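Local coordinates for SusD/RagB family nutrient-binding outer membrane lipoprotein (Bacteroides vulgatus, PDB 4F7A) that probably binds mucin O-glycans at the cell surface and, as in other SusD-like lipoproteins, is likely to pass them on for uptake, at residues A[100-103]-A[104-107]; A[112-115]-A[116-120]. All blocks are in the same frame, centred on the assembly; numbering follows the deposited sequence.

Interaction 1 (A[100-103]-A[104-107]); sequences STLI and TQDE
Q105 N bonds T101 O at 2.9 Å, while T104 N comes to the same oxygen from above the carbonyl plane, 67° out of it, at 3.3 Å. T104 N has a weak bond to S100 O as well, and a type I beta turn from T104 to E107 follows directly, its E107 N bonded to T104 O. With OG1 set between its own backbone N and carbonyl carbon (chi1 60°), the T104 hydroxyl swings back and donates to S100 O at 2.8 Å. A valine in place of T104 would probably leave S100 O with little more than the weak backbone bond at this point. The Q105 side chain, extended beyond CG, lies alongside L102: Q105 CG is 3.2 Å from T101 O, and Q105 NE2 lies near L102 CD2. Three waters bridge the carbonyls of L102 and I103 to the following residues; one joins L102 O to Q105 NE2 and D106 OD2, another L102 O to D106 N, and the third links I103 O to E107 OE2. Here helix 84-104 gives way to the loop before helix 111-132; T101, T104 and Q105 lie against Y114 of helix 111-132, whereas S100, I103, T104 and E107 touch helix 15-30.

Interaction 2 (A[112-115]-A[116-120]); sequences HFYG and ATLIL
Y114 and L118, one helical turn apart, make the main side-chain contact. Methyl CD1 of L118 sits over one face of the Y114 ring as a CH-pi contact, 3.9 Å from the ring centroid and 28° off its normal. L118 CD1 is nearest the hydroxyl-bearing end, 3.5 Å from Y114 CZ. With CG of Y114 anti to the backbone N (chi1 174°), the ring is laid alongside the helix, where L118 can reach its face. H112 and F113 also pack on each other, F113 CD1 lying 3.5 Å above the H112 ring plane over its centre; H112 stacks on Y172 as well, and F113 meets F25 edge-to-face. Among the backbone bonds, A116 N to H112 O, L118 N to Y114 O and I119 N to G115 O are regular i to i+4 links. F113 O takes two donors from the same residue: T117 N at 2.9 Å and T117 OG1 at 2.8 Å, reaching it from opposite faces of the carbonyl plane. That hydroxyl also has a hydrogen bond to S100 OG of helix 84-104, which places a buried polar group within a small network. I119 CD1 lies 3.4 Å from G115 O, a methyl against a backbone carbonyl, while the I119 side chain packs on A165 and L169. Helix 111-132 is thus packed between helices 15-30, 84-104 and 151-174, in keeping with the TPR-like helical packing of SusD-family proteins.

Both contacts are local, and they sit on two helices that follow one another in the chain and pack together: interaction 1 lies where helix 84-104 passes into the following loop, interaction 2 near the start of helix 111-132. Interaction 1 is partly exposed, and waters and polar side chains meet its carbonyls. Interaction 2 is buried, holds regular helix bonds and relies on aromatic and aliphatic packing. Each has a threonine hydroxyl bonded to the carbonyl four residues earlier. They meet directly, through the hydrogen bond between the S100 and T117 hydroxyls and through packing, with Q105 CB 3.4 Å from Y114 CE1. Helix 15-30 touches both.

Interaction 1 (A[100-103]-A[104-107])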
loop_
_atom_site.group_PDB
_atom_site.type_symbol
_atom_site.label_atom_id
_atom_site.label_comp_id
_atom_site.label_asym_id
_atom_site.label_seq_id
_atom_site.Cartn_x
_atom_site.Cartn_y
_atom_site.Cartn_z
ATOM N N SER A 100 17.086 16.122 4.066
ATOM C CA SER A 100 16.116 16.969 4.756
ATOM C C SER A 100 16.198 16.739 6.267
ATOM O O SER A 100 16.051 17.680 7.052
ATOM C CB SER A 100 14.694 16.715 4.240
ATOM O OG SER A 100 13.781 17.628 4.820
ATOM N N THR A 101 16.427 15.491 6.668
ATOM C CA THR A 101 16.683 15.180 8.085
ATOM C C THR A 101 17.902 15.938 8.620
ATOM O O THR A 101 17.837 16.597 9.667
ATOM C CB THR A 101 16.863 13.669 8.315
ATOM O OG1 THR A 101 15.757 12.972 7.737
ATOM C CG2 THR A 101 16.920 13.349 9.827
ATOM N N LEU A 102 19.001 15.879 7.882
ATOM C CA LEU A 102 20.245 16.466 8.330
ATOM C C LEU A 102 20.129 17.973 8.483
ATOM O O LEU A 102 20.678 18.535 9.423
ATOM C CB LEU A 102 21.392 16.149 7.369
ATOM C CG LEU A 102 21.819 14.678 7.255
ATOM C CD1 LEU A 102 23.012 14.551 6.297
ATOM C CD2 LEU A 102 22.129 14.033 8.622
ATOM N N ILE A 103 19.418 18.637 7.568
ATOM C CA ILE A 103 19.364 20.092 7.618
ATOM C C ILE A 103 18.279 20.640 8.519
ATOM O O ILE A 103 18.248 21.827 8.761
ATOM C CB ILE A 103 19.310 20.768 6.204
ATOM C CG1 ILE A 103 17.978 20.524 5.484
ATOM C CG2 ILE A 103 20.524 20.328 5.356
ATOM C CD1 ILE A 103 17.948 21.146 4.085
ATOM N N THR A 104 17.393 19.797 9.039
ATOM C CA THR A 104 16.352 20.293 9.946
ATOM C C THR A 104 16.508 19.797 11.386
ATOM O O THR A 104 16.027 20.460 12.314
ATOM C CB THR A 104 14.941 19.935 9.468
ATOM O OG1 THR A 104 14.800 18.519 9.392
ATOM C CG2 THR A 104 14.631 20.572 8.085
ATOM N N GLN A 105 17.183 18.661 11.575
ATOM C CA GLN A 105 17.236 18.016 12.901
ATOM C C GLN A 105 17.840 18.883 14.011
ATOM O O GLN A 105 17.454 18.745 15.167
ATOM C CB GLN A 105 17.949 16.655 12.841
ATOM C CG GLN A 105 19.421 16.707 12.475
ATOM C CD GLN A 105 20.026 15.316 12.345
ATOM O OE1 GLN A 105 19.333 14.309 12.450
ATOM N NE2 GLN A 105 21.331 15.263 12.115
ATOM N N ASP A 106 18.755 19.784 13.650
ATOM C CA ASP A 106 19.428 20.653 14.606
ATOM C C ASP A 106 18.949 22.106 14.477
ATOM O O ASP A 106 19.571 22.983 15.054
ATOM C CB ASP A 106 20.962 20.608 14.392
ATOM C CG ASP A 106 21.559 19.213 14.616
ATOM O OD1 ASP A 106 21.136 18.563 15.602
ATOM O OD2 ASP A 106 22.453 18.791 13.813
ATOM N N GLU A 107 17.855 22.363 13.744
ATOM C CA GLU A 107 17.391 23.743 13.513
ATOM C C GLU A 107 16.261 24.142 14.461
ATOM O O GLU A 107 15.164 23.571 14.428
ATOM C CB GLU A 107 16.937 23.946 12.058
ATOM C CG GLU A 107 18.065 24.029 11.047
ATOM C CD GLU A 107 19.004 25.226 11.259
ATOM O OE1 GLU A 107 18.637 26.181 11.962
ATOM O OE2 GLU A 107 20.125 25.198 10.721
HETATM O O HOH W 1 19.969 20.524 11.264
HETATM O O HOH W 2 22.562 17.631 10.937
HETATM O O HOH W 3 20.065 23.712 8.455
#

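Interaction 2 (A[112-115]-A[116-120])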
loop_
_atom_site.group_PDB
_atom_site.type_symbol
_atom_site.label_atom_id
_atom_site.label_comp_id
_atom_site.label_asym_id
_atom_site.label_seq_id
_atom_site.Cartn_x
_atom_site.Cartn_y
_atom_site.Cartn_z
ATOM N N HIS A 112 9.048 21.588 13.295
ATOM C CA HIS A 112 7.929 21.097 12.501
ATOM C C HIS A 112 8.358 20.453 11.176
ATOM O O HIS A 112 7.830 19.393 10.805
ATOM C CB HIS A 112 6.847 22.175 12.290
ATOM C CG HIS A 112 7.313 23.423 11.596
ATOM N ND1 HIS A 112 8.580 23.951 11.743
ATOM C CD2 HIS A 112 6.633 24.300 10.812
ATOM C CE1 HIS A 112 8.671 25.080 11.056
ATOM N NE2 HIS A 112 7.507 25.312 10.474
ATOM N N PHE A 113 9.310 21.067 10.473
ATOM C CA PHE A 113 9.807 20.487 9.204
ATOM C C PHE A 113 10.590 19.205 9.457
ATOM O O PHE A 113 10.558 18.270 8.659
ATOM C CB PHE A 113 10.722 21.474 8.471
ATOM C CG PHE A 113 9.990 22.569 7.669
ATOM C CD1 PHE A 113 8.716 23.021 8.027
ATOM C CD2 PHE A 113 10.648 23.203 6.611
ATOM C CE1 PHE A 113 8.104 24.045 7.326
ATOM C CE2 PHE A 113 10.035 24.229 5.888
ATOM C CZ PHE A 113 8.760 24.652 6.245
ATOM N N TYR A 114 11.325 19.182 10.567
ATOM C CA TYR A 114 12.026 17.968 11.033
ATOM C C TYR A 114 11.030 16.840 11.285
ATOM O O TYR A 114 11.160 15.748 10.728
ATOM C CB TYR A 114 12.814 18.276 12.310
ATOM C CG TYR A 114 13.460 17.053 12.960
ATOM C CD1 TYR A 114 14.286 16.191 12.230
ATOM C CD2 TYR A 114 13.261 16.775 14.302
ATOM C CE1 TYR A 114 14.890 15.063 12.851
ATOM C CE2 TYR A 114 13.848 15.667 14.915
ATOM C CZ TYR A 114 14.645 14.809 14.183
ATOM O OH TYR A 114 15.232 13.728 14.813
ATOM N N GLY A 115 9.999 17.116 12.069
ATOM C CA GLY A 115 8.939 16.127 12.292
ATOM C C GLY A 115 8.308 15.596 11.010
ATOM O O GLY A 115 8.174 14.392 10.818
ATOM N N ALA A 116 7.925 16.513 10.127
ATOM C CA ALA A 116 7.323 16.142 8.853
ATOM C C ALA A 116 8.262 15.289 7.983
ATOM O O ALA A 116 7.829 14.341 7.343
ATOM C CB ALA A 116 6.877 17.438 8.089
ATOM N N THR A 117 9.533 15.647 7.945
ATOM C CA THR A 117 10.530 14.893 7.210
ATOM C C THR A 117 10.549 13.455 7.682
ATOM O O THR A 117 10.538 12.538 6.867
ATOM C CB THR A 117 11.950 15.466 7.386
ATOM O OG1 THR A 117 12.028 16.737 6.771
ATOM C CG2 THR A 117 13.003 14.538 6.750
ATOM N N LEU A 118 10.590 13.262 9.000
ATOM C CA LEU A 118 10.676 11.916 9.572
ATOM C C LEU A 118 9.461 11.086 9.207
ATOM O O LEU A 118 9.597 9.921 8.839
ATOM C CB LEU A 118 10.823 11.971 11.092
ATOM C CG LEU A 118 12.190 12.479 11.548
ATOM C CD1 LEU A 118 12.288 12.510 13.076
ATOM C CD2 LEU A 118 13.308 11.643 10.969
ATOM N N ILE A 119 8.279 11.687 9.319
ATOM C CA ILE A 119 7.029 10.989 8.969
ATOM C C ILE A 119 7.054 10.582 7.489
ATOM O O ILE A 119 6.756 9.440 7.128
ATOM C CB ILE A 119 5.784 11.857 9.324
ATOM C CG1 ILE A 119 5.715 12.062 10.850
ATOM C CG2 ILE A 119 4.462 11.173 8.843
ATOM C CD1 ILE A 119 4.967 13.304 11.295
ATOM N N LEU A 120 7.403 11.510 6.615
ATOM C CA LEU A 120 7.479 11.169 5.198
ATOM C C LEU A 120 8.518 10.076 4.914
ATOM O O LEU A 120 8.325 9.238 4.049
ATOM C CB LEU A 120 7.796 12.415 4.375
ATOM C CG LEU A 120 6.728 13.484 4.323
ATOM C CD1 LEU A 120 7.310 14.733 3.610
ATOM C CD2 LEU A 120 5.419 12.971 3.672
#